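Local coordinates for ABC transporter substrate binding protein (Ribose) (Agrobacterium vitis, PDB 4WUT), which probably serves as the sugar-binding component of an ABC transporter, here holding beta-D-fucopyranose in the cleft between its two lobes, at residues Gly24-Asn34 / Ala54-Glu65; Val83-Asp94 / Ile108-Ser118. All coordinates share one frame; numbering follows the deposited sequence.

Interaction 1. Residues Gly24-Asn34 / Ala54-Glu65; sequences GEIAVIVKTVN and AHTITFQGPAAE. With FCB (beta-D-fucopyranose), chain E.
The first beta-alpha-beta unit of the N-terminal lobe brings strands 25-29 and 56-60 together as parallel neighbours, helix 36-49 making the crossover, and Glu25 meets Thr58 where they run side by side. Backbone bonds alternate from Gly24 O to Val30 N; the shortest, Ile26 N to Thr56 O, is 2.7 Å. Glu25 CG stands anti to the backbone N (chi1 179°) and the chain continues fully extended, which carries the carboxylate over to the neighbouring strand, where it crosses the Thr58 side chain at about a right angle and OG1 donates to OE2 at 2.6 Å. The hydroxyl uses the anti side of that oxygen, somewhat out of the carboxylate plane, and Arg81 forms a salt bridge with the same OE2.

The face carrying Ile26, Val28, Ile57 and Phe59 is apolar. Val28 CG1 presses on Phe59 CD1 at 3.5 Å, while Val30 CG2 reaches CZ of the same ring at 3.7 Å. Helix 36-49 packs on this face through Ile57 and Phe59.

Beyond the strands, Thr32 OG1 donates to Pro62 O at 3.1 Å, tying the two loops, and accepts from Asn34 N in an ST turn within its own loop. Lys31 then runs out extended, its CD against Glu65 CD, and NZ gives a hydrogen bond to O3 of the fucose at 2.8 Å. Glu65 OE1 receives the sugar's O4 at 2.8 Å. The lysine and glutamate are linked by one water, which accepts from Lys31 NZ and donates to Glu65 OE1; Ser193 also bonds that oxygen, and Trp38 NE1 holds OE2. Ligand groups carried on loops at the C-terminal ends of parallel strands are characteristic of the periplasmic sugar-binding protein fold.

Interaction 2. Residues Val83-Asp94 / Ile108-Ser118; sequences VDAILLAPSDPD and IPVVIIDSMLS. With FCB (beta-D-fucopyranose), chain E.
Ile86 and Leu88 pair with residues 109-113 through four backbone bonds, each close to 3.0 Å: Ile86 N to Pro109 O, Val111 N to Ile86 O, Leu88 N to Val111 O and Ile113 N to Leu88 O. The first three run nearly along the C=O axis, whereas the last tilts 33° from the carbonyl plane as the strand gives way to loop. Leu87 CD1 rests on Val111 CG1 at 3.7 Å, and Leu88 lies beside Ile112, the two pointing the same way.

These parallel strands belong to a beta-alpha-beta unit with helix 97-105 as its crossover, and their C-terminal ends open on the sugar. Asp114 takes two hydroxyls at once: fucose O2 donates to OD1 at 2.6 Å and O3 to OD2 at a very short 2.5 Å. Ser115 OG also donates to OD2, from above the carboxylate plane, and itself bonds Lys31 NZ and the backbone N of Ser165.

Pro90 packs CD on Ile112 CG2 and CB on Leu117 CD2, its CG 3.1 Å from Ser115 O, a buried carbonyl that has no polar partner; Met116 O, beside Pro93 CB, is likewise without one. Farther along, Ser118 N finds Pro93 O at 2.9 Å, and one water bridges Asp94 OD1 and Ser118 OG, the latter also hydrogen-bonded to Asp120 N. Asp92 OD2 accepts from Asp94 N in an Asx turn and from Ala95 N as well.

From the N terminus, strand 25-29 runs toward the sugar, helix 36-49 leads back, and interaction 1 closes that first loop at strand 56-60. Helix 68-80 then carries the chain to strand 85-88 on the other side of strand 25-29, and interaction 2 closes the next crossover, through helix 97-105. The two contacts follow in series, neither nested nor crossing, yet they share one sheet: Ile29 N lies 2.8 Å from Leu87 O, a probable hydrogen bond, giving the order 56-60, 25-29, 85-88, 110-113. At the sugar-facing end, Lys31 and Glu65 from interaction 1 and Asp114 from interaction 2 bind the same fucose.

Interaction 1. Residues Gly24-Asn34 / Ala54-Glu65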
loop_
_atom_site.group_PDB
_atom_site.type_symbol
_atom_site.label_atom_id
_atom_site.label_comp_id
_atom_site.label_asym_id
_atom_site.label_seq_id
_atom_site.Cartn_x
_atom_site.Cartn_y
_atom_site.Cartn_z
ATOM N N GLY A 24 -1.679 19.873 -21.403
ATOM C CA GLY A 24 -2.493 18.679 -21.307
ATOM C C GLY A 24 -1.947 17.719 -20.272
ATOM O O GLY A 24 -1.934 16.507 -20.492
ATOM N N GLU A 25 -1.502 18.261 -19.140
ATOM C CA GLU A 25 -0.869 17.461 -18.096
ATOM C C GLU A 25 -1.851 16.744 -17.181
ATOM O O GLU A 25 -2.766 17.354 -16.628
ATOM C CB GLU A 25 0.033 18.340 -17.219
ATOM C CG GLU A 25 0.715 17.579 -16.100
ATOM C CD GLU A 25 1.618 18.438 -15.233
ATOM O OE1 GLU A 25 1.807 19.639 -15.541
ATOM O OE2 GLU A 25 2.125 17.898 -14.223
ATOM N N ILE A 26 -1.639 15.446 -17.007
ATOM C CA ILE A 26 -2.267 14.693 -15.926
ATOM C C ILE A 26 -1.191 14.440 -14.858
ATOM O O ILE A 26 -0.231 13.735 -15.114
ATOM C CB ILE A 26 -2.836 13.371 -16.441
ATOM C CG1 ILE A 26 -3.999 13.639 -17.410
ATOM C CG2 ILE A 26 -3.308 12.512 -15.287
ATOM C CD1 ILE A 26 -4.598 12.388 -17.996
ATOM N N ALA A 27 -1.336 15.041 -13.684
ATOM C CA ALA A 27 -0.306 14.958 -12.652
ATOM C C ALA A 27 -0.554 13.747 -11.765
ATOM O O ALA A 27 -1.565 13.679 -11.071
ATOM C CB ALA A 27 -0.281 16.245 -11.818
ATOM N N VAL A 28 0.364 12.785 -11.816
ATOM C CA VAL A 28 0.325 11.652 -10.914
ATOM C C VAL A 28 1.229 11.961 -9.731
ATOM O O VAL A 28 2.426 12.236 -9.908
ATOM C CB VAL A 28 0.791 10.371 -11.607
ATOM C CG1 VAL A 28 0.671 9.191 -10.656
ATOM C CG2 VAL A 28 -0.010 10.138 -12.879
ATOM N N ILE A 29 0.635 11.941 -8.546
ATOM C CA ILE A 29 1.323 12.308 -7.319
ATOM C C ILE A 29 1.196 11.178 -6.309
ATOM O O ILE A 29 0.083 10.820 -5.874
ATOM C CB ILE A 29 0.767 13.641 -6.739
ATOM C CG1 ILE A 29 0.995 14.779 -7.729
ATOM C CG2 ILE A 29 1.416 13.949 -5.371
ATOM C CD1 ILE A 29 0.278 16.076 -7.368
ATOM N N VAL A 30 2.330 10.580 -5.961
ATOM C CA VAL A 30 2.339 9.424 -5.089
ATOM C C VAL A 30 3.105 9.700 -3.805
ATOM O O VAL A 30 3.632 10.798 -3.626
ATOM C CB VAL A 30 2.910 8.175 -5.804
ATOM C CG1 VAL A 30 2.004 7.776 -6.985
ATOM C CG2 VAL A 30 4.330 8.391 -6.255
ATOM N N LYS A 31 3.157 8.734 -2.883
ATOM C CA LYS A 31 3.713 9.019 -1.573
ATOM C C LYS A 31 5.232 9.185 -1.556
ATOM O O LYS A 31 5.759 9.873 -0.708
ATOM C CB LYS A 31 3.336 7.951 -0.559
ATOM C CG LYS A 31 1.823 7.737 -0.360
ATOM C CD LYS A 31 1.594 6.714 0.740
ATOM C CE LYS A 31 0.151 6.253 0.861
ATOM N NZ LYS A 31 0.040 5.265 1.956
ATOM N N THR A 32 5.907 8.503 -2.484
ATOM C CA THR A 32 7.341 8.657 -2.672
ATOM C C THR A 32 7.676 8.029 -4.011
ATOM O O THR A 32 6.970 7.142 -4.476
ATOM C CB THR A 32 8.168 7.968 -1.573
ATOM O OG1 THR A 32 9.557 8.241 -1.796
ATOM C CG2 THR A 32 7.938 6.452 -1.546
ATOM N N VAL A 33 8.721 8.510 -4.669
ATOM C CA VAL A 33 9.121 7.904 -5.937
ATOM C C VAL A 33 10.141 6.793 -5.683
ATOM O O VAL A 33 10.327 5.899 -6.517
ATOM C CB VAL A 33 9.697 8.948 -6.903
ATOM C CG1 VAL A 33 8.571 9.817 -7.452
ATOM C CG2 VAL A 33 10.770 9.789 -6.207
ATOM N N ASN A 34 10.764 6.841 -4.508
ATOM C CA ASN A 34 11.772 5.864 -4.117
ATOM C C ASN A 34 11.173 4.551 -3.644
ATOM O O ASN A 34 11.239 4.237 -2.444
ATOM C CB ASN A 34 12.627 6.444 -2.989
ATOM C CG ASN A 34 13.245 7.773 -3.357
ATOM O OD1 ASN A 34 13.653 7.979 -4.505
ATOM N ND2 ASN A 34 13.328 8.687 -2.382
ATOM N N ALA A 54 -3.733 12.965 -26.522
ATOM C CA ALA A 54 -4.133 14.310 -26.098
ATOM C C ALA A 54 -3.536 14.745 -24.764
ATOM O O ALA A 54 -3.405 15.939 -24.497
ATOM C CB ALA A 54 -5.645 14.397 -26.033
ATOM N N HIS A 55 -3.187 13.783 -23.924
ATOM C CA HIS A 55 -2.675 14.099 -22.599
ATOM C C HIS A 55 -1.368 13.390 -22.340
ATOM O O HIS A 55 -1.068 12.360 -22.953
ATOM C CB HIS A 55 -3.698 13.711 -21.534
ATOM C CG HIS A 55 -4.931 14.556 -21.558
ATOM N ND1 HIS A 55 -6.098 14.157 -22.174
ATOM C CD2 HIS A 55 -5.176 15.783 -21.043
ATOM C CE1 HIS A 55 -7.011 15.104 -22.034
ATOM N NE2 HIS A 55 -6.476 16.099 -21.351
ATOM N N THR A 56 -0.591 13.965 -21.431
ATOM C CA THR A 56 0.634 13.345 -20.961
ATOM C C THR A 56 0.551 13.239 -19.443
ATOM O O THR A 56 -0.302 13.882 -18.827
ATOM C CB THR A 56 1.851 14.192 -21.358
ATOM O OG1 THR A 56 1.713 15.514 -20.831
ATOM C CG2 THR A 56 1.976 14.272 -22.875
ATOM N N ILE A 57 1.406 12.422 -18.828
ATOM C CA ILE A 57 1.476 12.385 -17.375
ATOM C C ILE A 57 2.834 12.868 -16.882
ATOM O O ILE A 57 3.855 12.748 -17.564
ATOM C CB ILE A 57 1.202 10.969 -16.745
ATOM C CG1 ILE A 57 2.259 9.955 -17.181
ATOM C CG2 ILE A 57 -0.187 10.455 -17.098
ATOM C CD1 ILE A 57 2.045 8.588 -16.590
ATOM N N THR A 58 2.800 13.456 -15.702
ATOM C CA THR A 58 3.986 13.664 -14.905
ATOM C C THR A 58 3.839 12.726 -13.713
ATOM O O THR A 58 2.727 12.395 -13.314
ATOM C CB THR A 58 4.081 15.117 -14.445
ATOM O OG1 THR A 58 2.868 15.471 -13.777
ATOM C CG2 THR A 58 4.284 16.042 -15.645
ATOM N N PHE A 59 4.955 12.267 -13.164
ATOM C CA PHE A 59 4.935 11.356 -12.032
ATOM C C PHE A 59 5.877 11.923 -10.993
ATOM O O PHE A 59 7.059 12.124 -11.274
ATOM C CB PHE A 59 5.420 9.970 -12.466
ATOM C CG PHE A 59 5.183 8.894 -11.438
ATOM C CD1 PHE A 59 3.939 8.286 -11.338
ATOM C CD2 PHE A 59 6.201 8.466 -10.613
ATOM C CE1 PHE A 59 3.718 7.278 -10.394
ATOM C CE2 PHE A 59 5.979 7.464 -9.665
ATOM C CZ PHE A 59 4.742 6.880 -9.563
ATOM N N GLN A 60 5.358 12.209 -9.808
ATOM C CA GLN A 60 6.120 12.914 -8.781
ATOM C C GLN A 60 5.727 12.391 -7.406
ATOM O O GLN A 60 4.611 11.902 -7.209
ATOM C CB GLN A 60 5.825 14.423 -8.862
ATOM C CG GLN A 60 5.502 14.953 -10.279
ATOM C CD GLN A 60 4.111 15.604 -10.398
ATOM O OE1 GLN A 60 3.919 16.759 -9.991
ATOM N NE2 GLN A 60 3.141 14.872 -10.982
ATOM N N GLY A 61 6.634 12.495 -6.447
ATOM C CA GLY A 61 6.331 12.183 -5.073
ATOM C C GLY A 61 7.447 12.705 -4.208
ATOM O O GLY A 61 8.568 12.916 -4.723
ATOM N N PRO A 62 7.160 12.933 -2.916
ATOM C CA PRO A 62 8.220 13.386 -2.009
ATOM C C PRO A 62 9.287 12.330 -1.787
ATOM O O PRO A 62 9.221 11.231 -2.335
ATOM C CB PRO A 62 7.470 13.672 -0.696
ATOM C CG PRO A 62 6.058 13.933 -1.119
ATOM C CD PRO A 62 5.832 12.996 -2.281
ATOM N N ALA A 63 10.271 12.663 -0.954
ATOM C CA ALA A 63 11.379 11.762 -0.712
ATOM C C ALA A 63 11.039 10.622 0.219
ATOM O O ALA A 63 11.756 9.632 0.259
ATOM C CB ALA A 63 12.541 12.531 -0.152
ATOM N N ALA A 64 9.941 10.741 0.955
ATOM C CA ALA A 64 9.555 9.702 1.901
ATOM C C ALA A 64 8.054 9.782 2.130
ATOM O O ALA A 64 7.451 10.836 1.977
ATOM C CB ALA A 64 10.273 9.890 3.205
ATOM N N GLU A 65 7.449 8.656 2.497
ATOM C CA GLU A 65 6.010 8.623 2.732
ATOM C C GLU A 65 5.555 9.423 3.934
ATOM O O GLU A 65 4.386 9.792 4.028
ATOM C CB GLU A 65 5.515 7.169 2.874
ATOM C CG GLU A 65 5.776 6.322 1.628
ATOM C CD GLU A 65 4.883 5.112 1.483
ATOM O OE1 GLU A 65 4.218 4.675 2.481
ATOM O OE2 GLU A 65 4.818 4.620 0.329
HETATM C C1 FCB E . 1.790 -0.375 -0.188
HETATM C C2 FCB E . 0.769 0.605 0.374
HETATM C C3 FCB E . 1.048 1.949 -0.030
HETATM C C4 FCB E . 2.514 2.330 0.308
HETATM C C5 FCB E . 3.386 1.206 -0.317
HETATM C C6 FCB E . 4.907 1.432 -0.071
HETATM O O1 FCB E . 1.610 -1.522 0.498
HETATM O O2 FCB E . -0.519 0.204 -0.171
HETATM O O3 FCB E . 0.115 2.798 0.685
HETATM O O4 FCB E . 2.711 2.462 1.738
HETATM O O5 FCB E . 3.087 0.007 0.249
HETATM O O HOH W 1 1.904 5.488 3.887
#

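Interaction 2. Residues Val83-Asp94 / Ile108-Ser118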
loop_
_atom_site.group_PDB
_atom_site.type_symbol
_atom_site.label_atom_id
_atom_site.label_comp_id
_atom_site.label_asym_id
_atom_site.label_seq_id
_atom_site.Cartn_x
_atom_site.Cartn_y
_atom_site.Cartn_z
ATOM N N VAL A 83 -3.235 21.997 -14.077
ATOM C CA VAL A 83 -3.161 20.702 -14.737
ATOM C C VAL A 83 -4.569 20.270 -15.095
ATOM O O VAL A 83 -5.555 20.751 -14.520
ATOM C CB VAL A 83 -2.490 19.629 -13.842
ATOM C CG1 VAL A 83 -1.060 20.043 -13.466
ATOM C CG2 VAL A 83 -3.291 19.367 -12.591
ATOM N N ASP A 84 -4.673 19.388 -16.079
ATOM C CA ASP A 84 -5.982 18.922 -16.524
ATOM C C ASP A 84 -6.639 17.990 -15.504
ATOM O O ASP A 84 -7.858 17.947 -15.419
ATOM C CB ASP A 84 -5.883 18.192 -17.867
ATOM C CG ASP A 84 -5.533 19.113 -19.017
ATOM O OD1 ASP A 84 -5.527 20.348 -18.833
ATOM O OD2 ASP A 84 -5.279 18.579 -20.116
ATOM N N ALA A 85 -5.830 17.238 -14.750
ATOM C CA ALA A 85 -6.343 16.222 -13.814
ATOM C C ALA A 85 -5.242 15.759 -12.873
ATOM O O ALA A 85 -4.062 15.930 -13.158
ATOM C CB ALA A 85 -6.894 15.011 -14.573
ATOM N N ILE A 86 -5.651 15.155 -11.775
ATOM C CA ILE A 86 -4.730 14.704 -10.745
ATOM C C ILE A 86 -5.071 13.282 -10.340
ATOM O O ILE A 86 -6.223 12.961 -10.044
ATOM C CB ILE A 86 -4.790 15.609 -9.494
ATOM C CG1 ILE A 86 -4.364 17.031 -9.864
ATOM C CG2 ILE A 86 -3.952 14.996 -8.341
ATOM C CD1 ILE A 86 -4.598 18.048 -8.767
ATOM N N LEU A 87 -4.065 12.423 -10.369
ATOM C CA LEU A 87 -4.150 11.076 -9.824
ATOM C C LEU A 87 -3.308 11.093 -8.565
ATOM O O LEU A 87 -2.088 11.275 -8.655
ATOM C CB LEU A 87 -3.576 10.051 -10.800
ATOM C CG LEU A 87 -3.767 8.573 -10.442
ATOM C CD1 LEU A 87 -5.271 8.255 -10.363
ATOM C CD2 LEU A 87 -3.074 7.642 -11.395
ATOM N N LEU A 88 -3.939 10.902 -7.406
ATOM C CA LEU A 88 -3.275 11.125 -6.117
ATOM C C LEU A 88 -3.361 9.902 -5.216
ATOM O O LEU A 88 -4.457 9.364 -5.021
ATOM C CB LEU A 88 -3.933 12.295 -5.388
ATOM C CG LEU A 88 -3.429 12.603 -3.973
ATOM C CD1 LEU A 88 -1.945 13.006 -3.950
ATOM C CD2 LEU A 88 -4.300 13.693 -3.367
ATOM N N ALA A 89 -2.218 9.467 -4.680
ATOM C CA ALA A 89 -2.167 8.514 -3.573
ATOM C C ALA A 89 -1.811 9.315 -2.320
ATOM O O ALA A 89 -0.625 9.593 -2.063
ATOM C CB ALA A 89 -1.136 7.435 -3.809
ATOM N N PRO A 90 -2.821 9.729 -1.562
ATOM C CA PRO A 90 -2.567 10.709 -0.498
ATOM C C PRO A 90 -1.800 10.097 0.649
ATOM O O PRO A 90 -2.148 9.009 1.113
ATOM C CB PRO A 90 -3.970 11.125 -0.044
ATOM C CG PRO A 90 -4.822 9.987 -0.424
ATOM C CD PRO A 90 -4.258 9.443 -1.701
ATOM N N SER A 91 -0.773 10.801 1.137
ATOM C CA SER A 91 0.056 10.287 2.216
ATOM C C SER A 91 -0.628 10.369 3.587
ATOM O O SER A 91 -0.169 9.733 4.547
ATOM C CB SER A 91 1.387 11.014 2.244
ATOM O OG SER A 91 2.072 10.772 1.028
ATOM N N ASP A 92 -1.711 11.137 3.660
ATOM C CA ASP A 92 -2.501 11.268 4.883
ATOM C C ASP A 92 -3.959 11.511 4.481
ATOM O O ASP A 92 -4.205 12.232 3.509
ATOM C CB ASP A 92 -2.007 12.429 5.756
ATOM C CG ASP A 92 -2.691 12.449 7.122
ATOM O OD1 ASP A 92 -2.229 11.684 7.990
ATOM O OD2 ASP A 92 -3.697 13.190 7.315
ATOM N N PRO A 93 -4.930 10.888 5.181
ATOM C CA PRO A 93 -6.311 11.040 4.735
ATOM C C PRO A 93 -6.948 12.377 5.077
ATOM O O PRO A 93 -7.957 12.720 4.474
ATOM C CB PRO A 93 -7.034 9.886 5.444
ATOM C CG PRO A 93 -6.213 9.550 6.617
ATOM C CD PRO A 93 -4.790 9.870 6.238
ATOM N N ASP A 94 -6.345 13.107 5.994
ATOM C CA ASP A 94 -6.859 14.396 6.425
ATOM C C ASP A 94 -6.047 15.585 5.903
ATOM O O ASP A 94 -6.619 16.581 5.436
ATOM C CB ASP A 94 -6.928 14.414 7.951
ATOM C CG ASP A 94 -7.889 13.383 8.489
ATOM O OD1 ASP A 94 -9.100 13.542 8.250
ATOM O OD2 ASP A 94 -7.435 12.414 9.143
ATOM N N ILE A 108 -10.851 20.668 -11.454
ATOM C CA ILE A 108 -9.860 19.692 -11.871
ATOM C C ILE A 108 -10.250 18.306 -11.360
ATOM O O ILE A 108 -10.321 18.088 -10.155
ATOM C CB ILE A 108 -8.451 20.051 -11.352
ATOM C CG1 ILE A 108 -8.033 21.427 -11.860
ATOM C CG2 ILE A 108 -7.452 18.977 -11.778
ATOM C CD1 ILE A 108 -6.737 21.948 -11.199
ATOM N N PRO A 109 -10.515 17.372 -12.280
ATOM C CA PRO A 109 -10.853 16.007 -11.866
ATOM C C PRO A 109 -9.756 15.393 -11.012
ATOM O O PRO A 109 -8.573 15.571 -11.311
ATOM C CB PRO A 109 -10.964 15.252 -13.191
ATOM C CG PRO A 109 -11.273 16.281 -14.215
ATOM C CD PRO A 109 -10.557 17.533 -13.742
ATOM N N VAL A 110 -10.154 14.706 -9.949
ATOM C CA VAL A 110 -9.217 14.035 -9.067
ATOM C C VAL A 110 -9.671 12.584 -8.888
ATOM O O VAL A 110 -10.836 12.311 -8.610
ATOM C CB VAL A 110 -9.141 14.713 -7.688
ATOM C CG1 VAL A 110 -8.284 13.893 -6.740
ATOM C CG2 VAL A 110 -8.579 16.145 -7.801
ATOM N N VAL A 111 -8.749 11.652 -9.083
ATOM C CA VAL A 111 -8.995 10.262 -8.747
ATOM C C VAL A 111 -7.968 9.888 -7.678
ATOM O O VAL A 111 -6.801 10.259 -7.776
ATOM C CB VAL A 111 -8.878 9.381 -9.988
ATOM C CG1 VAL A 111 -8.851 7.904 -9.615
ATOM C CG2 VAL A 111 -10.021 9.691 -10.939
ATOM N N ILE A 112 -8.442 9.208 -6.636
ATOM C CA ILE A 112 -7.622 8.749 -5.522
ATOM C C ILE A 112 -7.266 7.280 -5.692
ATOM O O ILE A 112 -8.139 6.449 -6.023
ATOM C CB ILE A 112 -8.354 8.959 -4.180
ATOM C CG1 ILE A 112 -8.768 10.434 -4.024
ATOM C CG2 ILE A 112 -7.524 8.480 -3.010
ATOM C CD1 ILE A 112 -7.631 11.411 -3.913
ATOM N N ILE A 113 -5.986 6.960 -5.512
ATOM C CA ILE A 113 -5.546 5.574 -5.539
ATOM C C ILE A 113 -4.893 5.163 -4.229
ATOM O O ILE A 113 -4.327 6.006 -3.508
ATOM C CB ILE A 113 -4.602 5.288 -6.716
ATOM C CG1 ILE A 113 -3.430 6.272 -6.709
ATOM C CG2 ILE A 113 -5.367 5.319 -8.031
ATOM C CD1 ILE A 113 -2.267 5.825 -7.559
ATOM N N ASP A 114 -5.059 3.883 -3.901
ATOM C CA ASP A 114 -4.281 3.184 -2.878
ATOM C C ASP A 114 -4.673 3.477 -1.436
ATOM O O ASP A 114 -4.926 2.558 -0.652
ATOM C CB ASP A 114 -2.783 3.432 -3.048
ATOM C CG ASP A 114 -1.989 2.811 -1.942
ATOM O OD1 ASP A 114 -1.827 1.566 -1.954
ATOM O OD2 ASP A 114 -1.544 3.540 -1.015
ATOM N N SER A 115 -4.708 4.757 -1.081
ATOM C CA SER A 115 -4.886 5.175 0.303
ATOM C C SER A 115 -6.049 6.149 0.355
ATOM O O SER A 115 -6.093 7.126 -0.392
ATOM C CB SER A 115 -3.632 5.877 0.807
ATOM O OG SER A 115 -2.641 4.948 1.149
HETATM N N MSE A 116 -7.007 5.867 1.222
HETATM C CA MSE A 116 -8.208 6.673 1.318
HETATM C C MSE A 116 -7.968 8.108 1.767
HETATM O O MSE A 116 -6.959 8.436 2.419
HETATM C CB MSE A 116 -9.196 6.023 2.301
HETATM C CG MSE A 116 -8.615 5.699 3.640
HETATM SE SE MSE A 116 -9.978 5.339 5.008
HETATM C CE MSE A 116 -10.773 7.126 5.182
ATOM N N LEU A 117 -8.918 8.947 1.383
ATOM C CA LEU A 117 -9.118 10.247 2.016
ATOM C C LEU A 117 -10.254 10.168 3.016
ATOM O O LEU A 117 -11.125 9.302 2.920
ATOM C CB LEU A 117 -9.501 11.299 0.985
ATOM C CG LEU A 117 -8.419 11.875 0.087
ATOM C CD1 LEU A 117 -9.005 12.957 -0.808
ATOM C CD2 LEU A 117 -7.229 12.436 0.898
ATOM N N SER A 118 -10.277 11.102 3.953
ATOM C CA SER A 118 -11.353 11.230 4.908
ATOM C C SER A 118 -12.724 11.319 4.234
ATOM O O SER A 118 -12.840 11.780 3.100
ATOM C CB SER A 118 -11.116 12.509 5.707
ATOM O OG SER A 118 -12.206 12.800 6.545
HETATM C C1 FCB E . 1.790 -0.375 -0.188
HETATM C C2 FCB E . 0.769 0.605 0.374
HETATM C C3 FCB E . 1.048 1.949 -0.030
HETATM C C4 FCB E . 2.514 2.330 0.308
HETATM C C5 FCB E . 3.386 1.206 -0.317
HETATM C C6 FCB E . 4.907 1.432 -0.071
HETATM O O1 FCB E . 1.610 -1.522 0.498
HETATM O O2 FCB E . -0.519 0.204 -0.171
HETATM O O3 FCB E . 0.115 2.798 0.685
HETATM O O4 FCB E . 2.711 2.462 1.738
HETATM O O5 FCB E . 3.087 0.007 0.249
HETATM O O HOH W 2 -11.330 12.600 9.109
#